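Endo-b-1,4-glucanase (Nasutitermes takasagoensis, PDB 1KS8) probably hydrolyses internal beta-1,4-glucosidic linkages in cellulose, lichenin and cereal beta-D-glucans, as a family 9 endoglucanase with an (alpha/alpha)6 fold. Local coordinates at residues E316-G321 and S326-A331; M65-T70 and G249-D254; R344-G349 and G393-N398; A162-R167 and Y223-D228; S237-F242 and Q271-T276. All blocks are in the same frame, centred on the assembly; numbering follows the deposited sequence.

Contact 1. Residues E316-G321 and S326-A331; sequences EAAELG and SYRQFA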
# COMPACT_ATOMS: atom_id res chain seq x y z
N GLU A 316 7.90 9.62 10.43
CA GLU A 316 7.05 10.79 10.25
C GLU A 316 7.00 11.59 11.55
O GLU A 316 6.99 12.82 11.54
CB GLU A 316 5.64 10.38 9.83
CG GLU A 316 5.52 10.03 8.35
CD GLU A 316 5.47 11.26 7.47
OE1 GLU A 316 5.77 11.14 6.26
OE2 GLU A 316 5.12 12.34 7.98
N ALA A 317 6.98 10.88 12.67
CA ALA A 317 6.95 11.51 13.98
C ALA A 317 8.24 12.29 14.22
O ALA A 317 8.23 13.39 14.77
CB ALA A 317 6.76 10.47 15.07
N ALA A 318 9.36 11.70 13.80
CA ALA A 318 10.66 12.35 13.97
C ALA A 318 10.69 13.69 13.24
O ALA A 318 11.31 14.64 13.71
CB ALA A 318 11.77 11.44 13.45
N GLU A 319 10.00 13.76 12.10
CA GLU A 319 9.95 14.99 11.33
C GLU A 319 9.21 16.10 12.08
O GLU A 319 9.42 17.28 11.82
CB GLU A 319 9.28 14.75 9.97
CG GLU A 319 10.09 13.85 9.05
CD GLU A 319 11.43 14.46 8.68
OE1 GLU A 319 12.40 13.70 8.50
OE2 GLU A 319 11.51 15.70 8.56
N LEU A 320 8.36 15.70 13.02
CA LEU A 320 7.60 16.65 13.83
C LEU A 320 8.48 17.20 14.94
O LEU A 320 8.11 18.12 15.66
CB LEU A 320 6.37 15.98 14.46
CG LEU A 320 5.25 15.48 13.54
CD1 LEU A 320 4.23 14.71 14.37
CD2 LEU A 320 4.60 16.65 12.84
N GLY A 321 9.67 16.61 15.08
CA GLY A 321 10.59 17.03 16.11
C GLY A 321 10.46 16.19 17.37
O GLY A 321 11.00 16.54 18.42
N SER A 326 16.13 9.02 18.43
CA SER A 326 15.72 7.71 18.91
C SER A 326 14.65 7.07 18.03
O SER A 326 14.68 5.87 17.78
CB SER A 326 15.22 7.81 20.36
OG SER A 326 14.11 8.68 20.48
N TYR A 327 13.70 7.88 17.55
CA TYR A 327 12.63 7.37 16.70
C TYR A 327 13.19 6.88 15.36
O TYR A 327 12.81 5.82 14.86
CB TYR A 327 11.58 8.46 16.46
CG TYR A 327 10.61 8.66 17.61
CD1 TYR A 327 10.84 8.08 18.86
CD2 TYR A 327 9.47 9.44 17.44
CE1 TYR A 327 9.94 8.28 19.92
CE2 TYR A 327 8.57 9.64 18.48
CZ TYR A 327 8.81 9.06 19.71
OH TYR A 327 7.92 9.27 20.74
N ARG A 328 14.09 7.66 14.78
CA ARG A 328 14.71 7.30 13.51
C ARG A 328 15.55 6.04 13.67
O ARG A 328 15.54 5.16 12.80
CB ARG A 328 15.56 8.45 12.99
CG ARG A 328 14.74 9.60 12.44
CD ARG A 328 15.56 10.86 12.23
NE ARG A 328 14.77 11.90 11.59
CZ ARG A 328 15.10 13.19 11.54
NH1 ARG A 328 16.22 13.62 12.10
NH2 ARG A 328 14.30 14.04 10.91
N GLN A 329 16.28 5.96 14.77
CA GLN A 329 17.12 4.80 15.04
C GLN A 329 16.27 3.54 15.18
O GLN A 329 16.57 2.50 14.60
CB GLN A 329 17.94 5.01 16.32
CG GLN A 329 18.82 3.83 16.70
CD GLN A 329 20.05 3.70 15.82
OE1 GLN A 329 20.82 2.74 15.95
NE2 GLN A 329 20.26 4.66 14.93
N PHE A 330 15.18 3.64 15.95
CA PHE A 330 14.33 2.47 16.14
C PHE A 330 13.70 2.05 14.82
O PHE A 330 13.62 0.86 14.52
CB PHE A 330 13.23 2.74 17.17
CG PHE A 330 12.57 1.48 17.65
CD1 PHE A 330 13.03 0.83 18.79
CD2 PHE A 330 11.54 0.90 16.93
CE1 PHE A 330 12.48 -0.39 19.20
CE2 PHE A 330 10.98 -0.31 17.32
CZ PHE A 330 11.45 -0.96 18.46
N ALA A 331 13.23 3.02 14.05
CA ALA A 331 12.63 2.72 12.76
C ALA A 331 13.63 1.95 11.91
O ALA A 331 13.28 0.97 11.25
CB ALA A 331 12.23 4.00 12.05
O HOH W 1 12.47 11.25 9.89
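The guanidinium of R328 has E319 OE1 and a water at its edge, while the methyl of A318 approaches it obliquely, CB lying 3.6 Å from R328 NE. The Y327 ring is also met at its edge, where A317 CB comes to 3.7 Å from Y327 CD2. The polar link is a salt bridge, R328 NH2 to E319 OE1 at 3.1 Å. It is bent, with an N-H...O angle of 141°, and it reaches the oxygen from well above the carboxylate plane. One water bridges the same two side chains, accepting from R328 NE at 2.9 Å and donating to E319 OE1 at 2.8 Å, so the oxygen receives two donors. E319 leaves its helix pointing away from R328, and the bend at chi2 (-63°) brings the carboxylate back; R328 reaches it with a chain extended from CG to NE that lies against A318. With a leucine in place of R328, the E319 carboxylate would probably be left without its cationic mate and the water without the N-H it accepts. Helix 303-319 ends in a Schellman motif at G321, whose N bonds to A318 O, and the chain turns back within a few residues into helix 324-341. This tight helical hairpin of the (alpha/alpha)6 fold is flanked by helix 271-286, where A317 touches V277 and Y327 packs on Q278 and V281.

Contact 2. Residues M65-T70 and G249-D254; sequences MAYTAT and GGLNWD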
# COMPACT_ATOMS: atom_id res chain seq x y z
N MET A 65 -5.50 -1.15 -2.63
CA MET A 65 -4.77 -0.50 -3.72
C MET A 65 -4.70 1.00 -3.48
O MET A 65 -3.67 1.63 -3.72
CB MET A 65 -5.43 -0.77 -5.08
CG MET A 65 -4.44 -0.60 -6.23
SD MET A 65 -5.19 -0.43 -7.87
CE MET A 65 -6.20 -1.92 -7.95
N ALA A 66 -5.81 1.58 -3.02
CA ALA A 66 -5.85 3.01 -2.75
C ALA A 66 -4.93 3.34 -1.58
O ALA A 66 -4.18 4.32 -1.63
CB ALA A 66 -7.29 3.44 -2.43
N TYR A 67 -4.98 2.52 -0.54
CA TYR A 67 -4.13 2.71 0.63
C TYR A 67 -2.66 2.71 0.18
O TYR A 67 -1.87 3.56 0.60
CB TYR A 67 -4.35 1.58 1.64
CG TYR A 67 -3.23 1.44 2.64
CD1 TYR A 67 -3.14 2.28 3.75
CD2 TYR A 67 -2.21 0.51 2.44
CE1 TYR A 67 -2.06 2.19 4.64
CE2 TYR A 67 -1.14 0.41 3.31
CZ TYR A 67 -1.07 1.26 4.40
OH TYR A 67 0.01 1.17 5.25
N THR A 68 -2.32 1.75 -0.66
CA THR A 68 -0.95 1.64 -1.16
C THR A 68 -0.55 2.93 -1.86
O THR A 68 0.53 3.48 -1.61
CB THR A 68 -0.83 0.47 -2.16
OG1 THR A 68 -1.03 -0.77 -1.47
CG2 THR A 68 0.55 0.46 -2.81
N ALA A 69 -1.42 3.42 -2.73
CA ALA A 69 -1.15 4.65 -3.47
C ALA A 69 -0.96 5.85 -2.54
O ALA A 69 -0.05 6.65 -2.75
CB ALA A 69 -2.28 4.92 -4.45
N THR A 70 -1.80 5.97 -1.53
CA THR A 70 -1.69 7.09 -0.60
C THR A 70 -0.36 7.07 0.14
O THR A 70 0.31 8.09 0.23
CB THR A 70 -2.83 7.08 0.44
OG1 THR A 70 -4.09 7.00 -0.24
CG2 THR A 70 -2.80 8.36 1.29
N GLY A 249 -4.03 2.86 18.08
CA GLY A 249 -3.07 3.44 17.16
C GLY A 249 -2.60 2.50 16.07
O GLY A 249 -2.88 1.29 16.11
N GLY A 250 -1.89 3.05 15.09
CA GLY A 250 -1.38 2.23 14.01
C GLY A 250 -1.64 2.77 12.62
O GLY A 250 -2.39 3.72 12.42
N LEU A 251 -0.97 2.15 11.65
CA LEU A 251 -1.10 2.51 10.25
C LEU A 251 -1.24 1.20 9.49
O LEU A 251 -0.33 0.38 9.49
CB LEU A 251 0.14 3.26 9.77
CG LEU A 251 0.21 3.54 8.26
CD1 LEU A 251 -0.93 4.46 7.86
CD2 LEU A 251 1.55 4.17 7.92
N ASN A 252 -2.39 1.01 8.86
CA ASN A 252 -2.66 -0.20 8.09
C ASN A 252 -3.72 0.13 7.05
O ASN A 252 -4.33 1.20 7.11
CB ASN A 252 -3.19 -1.31 9.02
CG ASN A 252 -3.13 -2.69 8.38
OD1 ASN A 252 -3.73 -3.64 8.88
ND2 ASN A 252 -2.40 -2.80 7.28
N TRP A 253 -3.93 -0.77 6.10
CA TRP A 253 -4.92 -0.53 5.05
C TRP A 253 -6.33 -0.33 5.60
O TRP A 253 -7.12 0.40 5.01
CB TRP A 253 -4.93 -1.69 4.04
CG TRP A 253 -5.31 -3.01 4.63
CD1 TRP A 253 -4.47 -3.93 5.18
CD2 TRP A 253 -6.64 -3.53 4.79
NE1 TRP A 253 -5.18 -5.00 5.67
CE2 TRP A 253 -6.52 -4.78 5.45
CE3 TRP A 253 -7.91 -3.07 4.45
CZ2 TRP A 253 -7.63 -5.57 5.77
CZ3 TRP A 253 -9.02 -3.86 4.77
CH2 TRP A 253 -8.87 -5.09 5.42
N ASP A 254 -6.65 -0.97 6.73
CA ASP A 254 -7.99 -0.86 7.30
C ASP A 254 -8.15 0.09 8.49
O ASP A 254 -9.27 0.44 8.86
CB ASP A 254 -8.50 -2.24 7.72
CG ASP A 254 -7.64 -2.90 8.77
OD1 ASP A 254 -8.05 -3.95 9.31
OD2 ASP A 254 -6.54 -2.38 9.06
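The carbonyl oxygen of N252 accepts a hydrogen bond from K256 NZ and lies just outside the rim of the Y67 ring, 3.5 Å from Y67 CE1. Near the middle of the (alpha/alpha)6 fold, Y67 of helix 62-78 thus supports the loop that joins helices 229-241 and 257-268. The loop backbone crosses a face of the ring from N252 to W253. W253 CA sits 3.7 Å from the Y67 ring centroid and 19° off its normal, a CH-pi contact shifted toward the rim. With CG opposite the backbone N (chi1 161°), the ring is carried out toward the loop, and its hydroxyl end reaches L251, whose CG is 3.8 Å from Y67 OH. The W253 side chain itself leads away from Y67 and meets Y206 edge to face, so it is the backbone and CB of the tryptophan that rest on the tyrosine. D254, next in the loop, binds calcium together with D210, D213 and E214 in another structure of this protein; no calcium is bound here. The Y67 side chain lies about 6 Å from that of E214, so the ring lies near the metal site. At the ring edge, L251 CD1 approaches Y67 CE1 at 4.1 Å.

Contact 3. Residues R344-G349 and G393-N398; sequences RSFVCG and GGPDQN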
# COMPACT_ATOMS: atom_id res chain seq x y z
N ARG A 344 18.66 -13.50 8.21
CA ARG A 344 18.43 -13.66 6.78
C ARG A 344 17.53 -12.55 6.29
O ARG A 344 16.80 -11.94 7.07
CB ARG A 344 17.77 -15.02 6.49
CG ARG A 344 16.32 -15.12 6.95
CD ARG A 344 15.77 -16.53 6.75
NE ARG A 344 15.69 -16.89 5.34
CZ ARG A 344 15.37 -18.10 4.90
NH1 ARG A 344 15.10 -19.08 5.76
NH2 ARG A 344 15.31 -18.34 3.60
N SER A 345 17.60 -12.28 5.00
CA SER A 345 16.77 -11.26 4.39
C SER A 345 15.35 -11.79 4.22
O SER A 345 15.14 -12.98 3.99
CB SER A 345 17.31 -10.87 3.02
OG SER A 345 16.34 -10.15 2.28
N PHE A 346 14.38 -10.89 4.35
CA PHE A 346 12.98 -11.24 4.16
C PHE A 346 12.43 -10.46 2.97
O PHE A 346 11.22 -10.32 2.79
CB PHE A 346 12.18 -10.95 5.43
CG PHE A 346 12.42 -11.96 6.51
CD1 PHE A 346 11.91 -13.25 6.40
CD2 PHE A 346 13.19 -11.63 7.62
CE1 PHE A 346 12.18 -14.21 7.38
CE2 PHE A 346 13.47 -12.59 8.60
CZ PHE A 346 12.96 -13.88 8.48
N VAL A 347 13.35 -9.94 2.17
CA VAL A 347 13.02 -9.20 0.96
C VAL A 347 13.49 -10.05 -0.22
O VAL A 347 14.69 -10.30 -0.38
CB VAL A 347 13.73 -7.83 0.92
CG1 VAL A 347 13.44 -7.13 -0.41
CG2 VAL A 347 13.25 -6.96 2.08
N CYS A 348 12.55 -10.50 -1.04
CA CYS A 348 12.90 -11.34 -2.18
C CYS A 348 13.91 -10.66 -3.10
O CYS A 348 13.84 -9.45 -3.32
CB CYS A 348 11.64 -11.68 -2.98
SG CYS A 348 10.41 -12.64 -2.05
N GLY A 349 14.85 -11.44 -3.61
CA GLY A 349 15.86 -10.92 -4.51
C GLY A 349 16.90 -10.01 -3.88
O GLY A 349 17.65 -9.34 -4.58
N GLY A 393 5.56 -11.96 4.42
CA GLY A 393 4.92 -11.89 5.72
C GLY A 393 5.98 -11.89 6.80
O GLY A 393 5.96 -11.07 7.72
N GLY A 394 6.91 -12.84 6.71
CA GLY A 394 7.98 -12.88 7.69
C GLY A 394 8.01 -14.04 8.65
O GLY A 394 7.28 -15.02 8.48
N PRO A 395 8.85 -13.96 9.68
CA PRO A 395 9.00 -14.99 10.71
C PRO A 395 7.91 -14.96 11.76
O PRO A 395 7.10 -14.03 11.81
CB PRO A 395 10.37 -14.67 11.29
CG PRO A 395 10.35 -13.18 11.30
CD PRO A 395 9.77 -12.83 9.94
N ASP A 396 7.88 -15.98 12.61
CA ASP A 396 6.88 -16.03 13.67
C ASP A 396 7.39 -15.23 14.87
O ASP A 396 8.43 -14.57 14.79
CB ASP A 396 6.55 -17.47 14.07
CG ASP A 396 7.72 -18.22 14.69
OD1 ASP A 396 8.73 -17.59 15.07
OD2 ASP A 396 7.63 -19.46 14.80
N GLN A 397 6.64 -15.28 15.96
CA GLN A 397 6.99 -14.52 17.16
C GLN A 397 8.33 -14.89 17.79
O GLN A 397 8.81 -14.19 18.69
CB GLN A 397 5.88 -14.66 18.20
CG GLN A 397 5.70 -16.06 18.75
CD GLN A 397 4.53 -16.15 19.71
OE1 GLN A 397 4.39 -15.33 20.62
NE2 GLN A 397 3.68 -17.16 19.52
N ASN A 398 8.94 -15.98 17.33
CA ASN A 398 10.24 -16.40 17.87
C ASN A 398 11.33 -16.39 16.80
O ASN A 398 12.33 -17.09 16.92
CB ASN A 398 10.12 -17.79 18.49
CG ASN A 398 9.30 -17.80 19.76
OD1 ASN A 398 9.59 -17.05 20.70
ND2 ASN A 398 8.27 -18.63 19.80
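Near the predicted active site, two loops of the catalytic domain meet where P395 lies over the ring of F346; the F346 side chain is about 8 Å from that of D403, and G394 is about 9 Å from the side chain of E412. P395 CD stands 3.8 Å from the F346 ring centroid, 17° off the normal, which makes this a CH-pi contact displaced a little toward the rim. The nearest pair is F346 CZ with P395 CD at 3.7 Å, and P395 CB follows at 3.9 Å from the same CZ. Farther round the same side of the ring, G394 CA comes obliquely to 4.2 Å from F346 CD1. G394 adopts backbone angles open to glycine but hardly to other residues, since a CB would run into the preceding carbonyl and into P395 CD. F346 also pairs edge to face with Y401, so an alanine here would probably open a gap between P395 and Y401 and leave both free to shift. Each loop also carries a side-chain-capped turn, one spanning F346 and one just after P395. In an ST turn S345 OG accepts from V347 N at 3.0 Å, and in an Asx turn D396 OD1 accepts from N398 N at 2.8 Å; D396 OD1 is gripped a second time by N400 N. G394 O bonds to H410 ND1, which ties this loop to the short helix just before E412. Such folding of long loops on one another beside the predicted active-site residues D403 and E412 is consistent with the loop-built, active-site end of the (alpha/alpha)6 barrel in family 9 glucanases.

Contact 4. Residues A162-R167 and Y223-D228; sequences ASIVFR and YRATND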
# COMPACT_ATOMS: atom_id res chain seq x y z
N ALA A 162 -1.59 12.34 -4.55
CA ALA A 162 -0.96 12.30 -5.86
C ALA A 162 -0.98 13.68 -6.53
O ALA A 162 -0.04 14.04 -7.23
CB ALA A 162 -1.66 11.28 -6.75
N SER A 163 -2.04 14.45 -6.30
CA SER A 163 -2.11 15.78 -6.92
C SER A 163 -0.96 16.65 -6.43
O SER A 163 -0.47 17.51 -7.17
CB SER A 163 -3.46 16.45 -6.62
OG SER A 163 -3.54 16.93 -5.28
N ILE A 164 -0.52 16.42 -5.20
CA ILE A 164 0.60 17.18 -4.64
C ILE A 164 1.89 16.71 -5.31
O ILE A 164 2.73 17.52 -5.70
CB ILE A 164 0.70 16.96 -3.11
CG1 ILE A 164 -0.54 17.52 -2.42
CG2 ILE A 164 1.96 17.63 -2.57
CD1 ILE A 164 -0.64 17.17 -0.95
N VAL A 165 2.03 15.40 -5.46
CA VAL A 165 3.21 14.83 -6.10
C VAL A 165 3.45 15.41 -7.49
O VAL A 165 4.58 15.72 -7.86
CB VAL A 165 3.08 13.29 -6.22
CG1 VAL A 165 4.17 12.73 -7.12
CG2 VAL A 165 3.15 12.65 -4.84
N PHE A 166 2.37 15.57 -8.26
CA PHE A 166 2.47 16.06 -9.63
C PHE A 166 2.22 17.55 -9.83
O PHE A 166 2.21 18.04 -10.96
CB PHE A 166 1.52 15.26 -10.51
CG PHE A 166 1.91 13.81 -10.66
CD1 PHE A 166 2.95 13.45 -11.50
CD2 PHE A 166 1.27 12.83 -9.91
CE1 PHE A 166 3.35 12.12 -11.60
CE2 PHE A 166 1.66 11.50 -10.00
CZ PHE A 166 2.70 11.14 -10.85
N ARG A 167 2.02 18.27 -8.73
CA ARG A 167 1.75 19.70 -8.77
C ARG A 167 2.62 20.50 -9.74
O ARG A 167 2.11 21.35 -10.47
CB ARG A 167 1.88 20.28 -7.36
CG ARG A 167 1.66 21.78 -7.25
CD ARG A 167 1.79 22.23 -5.80
NE ARG A 167 3.03 21.74 -5.20
CZ ARG A 167 3.39 21.96 -3.94
NH1 ARG A 167 2.60 22.67 -3.13
NH2 ARG A 167 4.53 21.48 -3.48
N TYR A 223 -7.23 18.90 2.43
CA TYR A 223 -6.82 20.20 2.94
C TYR A 223 -5.38 20.46 2.52
O TYR A 223 -5.04 21.55 2.05
CB TYR A 223 -6.91 20.25 4.47
CG TYR A 223 -6.30 21.50 5.06
CD1 TYR A 223 -6.79 22.76 4.72
CD2 TYR A 223 -5.21 21.43 5.93
CE1 TYR A 223 -6.21 23.92 5.24
CE2 TYR A 223 -4.63 22.58 6.45
CZ TYR A 223 -5.13 23.82 6.10
OH TYR A 223 -4.56 24.96 6.61
N ARG A 224 -4.53 19.46 2.68
CA ARG A 224 -3.13 19.59 2.31
C ARG A 224 -2.95 19.91 0.83
O ARG A 224 -2.06 20.67 0.45
CB ARG A 224 -2.37 18.31 2.66
CG ARG A 224 -0.87 18.40 2.44
CD ARG A 224 -0.15 17.13 2.86
NE ARG A 224 1.29 17.34 2.91
CZ ARG A 224 2.14 16.50 3.48
NH1 ARG A 224 1.70 15.38 4.05
NH2 ARG A 224 3.44 16.79 3.50
N ALA A 225 -3.80 19.31 -0.00
CA ALA A 225 -3.72 19.50 -1.45
C ALA A 225 -4.39 20.75 -1.99
O ALA A 225 -4.12 21.16 -3.13
CB ALA A 225 -4.31 18.27 -2.15
N THR A 226 -5.26 21.37 -1.20
CA THR A 226 -5.98 22.56 -1.66
C THR A 226 -5.78 23.81 -0.82
O THR A 226 -5.94 24.93 -1.32
CB THR A 226 -7.49 22.29 -1.70
OG1 THR A 226 -7.96 22.03 -0.37
CG2 THR A 226 -7.79 21.09 -2.58
N ASN A 227 -5.44 23.63 0.45
CA ASN A 227 -5.25 24.74 1.38
C ASN A 227 -6.63 25.35 1.64
O ASN A 227 -6.74 26.48 2.13
CB ASN A 227 -4.31 25.80 0.79
CG ASN A 227 -3.89 26.84 1.81
OD1 ASN A 227 -3.34 27.89 1.46
ND2 ASN A 227 -4.12 26.54 3.09
N ASP A 228 -7.66 24.59 1.31
CA ASP A 228 -9.04 25.03 1.51
C ASP A 228 -9.44 24.69 2.94
O ASP A 228 -9.66 23.52 3.27
CB ASP A 228 -9.96 24.29 0.53
CG ASP A 228 -11.35 24.90 0.47
OD1 ASP A 228 -11.85 25.35 1.52
OD2 ASP A 228 -11.94 24.91 -0.63
O HOH W 2 -2.62 19.64 -5.14
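I164 and A225 form the close-packed part of this helix pair, where I164 CG1 lies 3.9 Å from A225 CB and the CA atoms of the two residues are 5.8 Å apart. I164 CD1 continues past A225 to the aliphatic part of R224, 3.6 Å from R224 CG, and the two side chains meet at about a right angle. With CG opposite its backbone N (chi1 -175°) and the chain extended to NE, R224 lays its methylenes against the isoleucine and carries the guanidinium beyond it, where NH2 forms a salt bridge with D78. On the other flank of A225 the packing gives way to a water. S163 OG is still only 3.5 Å from A225 CB, but its polar link to the partner helix is indirect: one water donates to S163 OG at 2.9 Å and to A225 O at 2.9 Å. S163 OG is bonded as well to A160 O in its own helix. The bridge therefore satisfies a carbonyl near the end of helix 212-226, which stops where N227 takes positive phi; an ST turn, D228 N to T226 OG1 at 3.1 Å, leads on to D228 as the N-cap of helix 229-241. I77 of helix 62-78 touches both I164 and R224, helix 257-268 packs on R224 through L263 and L267, and helix 89-106 meets A162 and F166 on the far flank of helix 149-165.

Contact 5. Residues S237-F242 and Q271-T276; sequences SLYDEF and QAYKDT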
# COMPACT_ATOMS: atom_id res chain seq x y z
N SER A 237 -13.37 18.36 12.88
CA SER A 237 -14.70 18.19 13.46
C SER A 237 -15.04 16.71 13.55
O SER A 237 -15.51 16.23 14.58
CB SER A 237 -15.76 18.91 12.60
OG SER A 237 -15.59 20.31 12.66
N LEU A 238 -14.78 15.97 12.47
CA LEU A 238 -15.05 14.54 12.46
C LEU A 238 -14.11 13.80 13.40
O LEU A 238 -14.50 12.82 14.04
CB LEU A 238 -14.93 13.98 11.03
CG LEU A 238 -16.08 14.27 10.06
CD1 LEU A 238 -17.37 13.68 10.61
CD2 LEU A 238 -16.26 15.76 9.85
N TYR A 239 -12.87 14.27 13.49
CA TYR A 239 -11.89 13.64 14.37
C TYR A 239 -12.41 13.66 15.80
O TYR A 239 -12.33 12.67 16.52
CB TYR A 239 -10.54 14.38 14.29
CG TYR A 239 -9.44 13.78 15.14
CD1 TYR A 239 -9.39 14.00 16.52
CD2 TYR A 239 -8.44 13.00 14.56
CE1 TYR A 239 -8.38 13.44 17.30
CE2 TYR A 239 -7.43 12.43 15.34
CZ TYR A 239 -7.41 12.66 16.71
OH TYR A 239 -6.41 12.10 17.48
N ASP A 240 -12.97 14.80 16.21
CA ASP A 240 -13.51 14.95 17.55
C ASP A 240 -14.82 14.19 17.70
O ASP A 240 -15.04 13.50 18.70
CB ASP A 240 -13.75 16.43 17.88
CG ASP A 240 -12.46 17.23 17.93
OD1 ASP A 240 -11.41 16.65 18.25
OD2 ASP A 240 -12.52 18.45 17.66
N GLU A 241 -15.70 14.31 16.70
CA GLU A 241 -16.99 13.63 16.73
C GLU A 241 -16.82 12.13 16.89
O GLU A 241 -17.49 11.50 17.71
CB GLU A 241 -17.76 13.91 15.43
CG GLU A 241 -19.19 13.39 15.44
CD GLU A 241 -19.84 13.40 14.07
OE1 GLU A 241 -19.65 14.38 13.32
OE2 GLU A 241 -20.55 12.42 13.74
N PHE A 242 -15.92 11.56 16.10
CA PHE A 242 -15.66 10.13 16.13
C PHE A 242 -14.73 9.71 17.27
O PHE A 242 -14.55 8.52 17.53
CB PHE A 242 -15.05 9.70 14.78
CG PHE A 242 -15.94 9.99 13.59
CD1 PHE A 242 -15.39 10.12 12.32
CD2 PHE A 242 -17.32 10.10 13.74
CE1 PHE A 242 -16.20 10.36 11.21
CE2 PHE A 242 -18.14 10.34 12.63
CZ PHE A 242 -17.57 10.47 11.37
N GLN A 271 -0.51 20.63 19.49
CA GLN A 271 0.14 19.73 20.43
C GLN A 271 -0.65 18.45 20.73
O GLN A 271 -0.05 17.39 20.92
CB GLN A 271 0.43 20.46 21.74
CG GLN A 271 1.17 19.60 22.76
CD GLN A 271 2.57 19.22 22.30
OE1 GLN A 271 2.99 18.07 22.47
NE2 GLN A 271 3.29 20.18 21.74
N ALA A 272 -1.97 18.55 20.78
CA ALA A 272 -2.81 17.39 21.08
C ALA A 272 -2.52 16.19 20.19
O ALA A 272 -2.42 15.06 20.67
CB ALA A 272 -4.29 17.77 20.99
N TYR A 273 -2.40 16.43 18.89
CA TYR A 273 -2.12 15.34 17.95
C TYR A 273 -0.73 14.77 18.21
O TYR A 273 -0.53 13.56 18.17
CB TYR A 273 -2.21 15.84 16.51
CG TYR A 273 -3.56 16.39 16.12
CD1 TYR A 273 -4.71 15.60 16.20
CD2 TYR A 273 -3.69 17.69 15.64
CE1 TYR A 273 -5.96 16.10 15.83
CE2 TYR A 273 -4.93 18.20 15.27
CZ TYR A 273 -6.05 17.40 15.36
OH TYR A 273 -7.28 17.90 14.98
N LYS A 274 0.22 15.65 18.50
CA LYS A 274 1.59 15.23 18.77
C LYS A 274 1.66 14.37 20.01
O LYS A 274 2.47 13.44 20.08
CB LYS A 274 2.50 16.46 18.92
CG LYS A 274 2.49 17.37 17.70
CD LYS A 274 3.36 18.60 17.91
CE LYS A 274 3.18 19.59 16.77
NZ LYS A 274 4.02 20.80 16.97
N ASP A 275 0.82 14.66 21.01
CA ASP A 275 0.80 13.88 22.24
C ASP A 275 0.38 12.44 21.92
O ASP A 275 0.99 11.49 22.39
CB ASP A 275 -0.19 14.46 23.26
CG ASP A 275 0.23 15.82 23.78
OD1 ASP A 275 1.44 16.07 23.95
OD2 ASP A 275 -0.67 16.65 24.06
N THR A 276 -0.67 12.30 21.13
CA THR A 276 -1.17 10.98 20.78
C THR A 276 -0.13 10.18 19.99
O THR A 276 0.02 8.97 20.19
CB THR A 276 -2.48 11.07 19.97
OG1 THR A 276 -3.43 11.86 20.70
CG2 THR A 276 -3.06 9.68 19.75
O HOH W 3 -5.17 13.40 19.29
O HOH W 4 -9.03 18.05 17.47
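Two helices near the periphery of the barrel, 229-241 and 271-286, are joined through a T-shaped pair of tyrosines, Y239 and Y273. The edge of Y273 points into a face of Y239: Y273 CE1 stands over the centre of that ring, and the planes are 87° apart. The ring centroids are separated by 5.2 Å, and the shortest approach is Y239 CZ to Y273 CE1 at 3.8 Å. Y239 spans the gap by extending with CG opposite its backbone N (chi1 -178°), which matters because the backbones stay apart, with Y239 CA and Y273 CA 10.5 Å from each other. In the (alpha/alpha)6 fold, helix 257-268 lies between these two in the chain and lines the same interface; L264 packs on Y239 while A265 and T268 pack on Y273. Both hydroxyls are anchored beyond the ring pair, Y239 OH to Q261 OE1 and Y273 OH to E236 OE2. A water connects Y239 OH, 2.6 Å away, with T276 OG1 at 2.7 Å. A second water donates to D240 OD1 at 2.9 Å and to Y273 OH at 3.0 Å. The Y239 side chain lies about 8 Å from that of D213, a calcium ligand in another structure of this protein.

Contact 2 lies nearest the middle of the chain, about 6 Å from its centre to that of the chain, beside the calcium site; the others lie about 18 to 24 Å out. Contacts 3 and 4 fall on opposite sides of the centre, their own centres about 36 Å apart. Contacts 1, 4 and 5 join helices and add polar links through water, with a salt bridge between the two segments in contact 1 alone, whereas contacts 2 and 3 involve loops and rely on CH-pi packing. Contacts 1, 3 and 5 are buried, and 2 and 4 partly so. Helix 271-286 of contact 5 also packs on both segments of contact 1, and helix 62-78 of contact 2 touches both segments of contact 4.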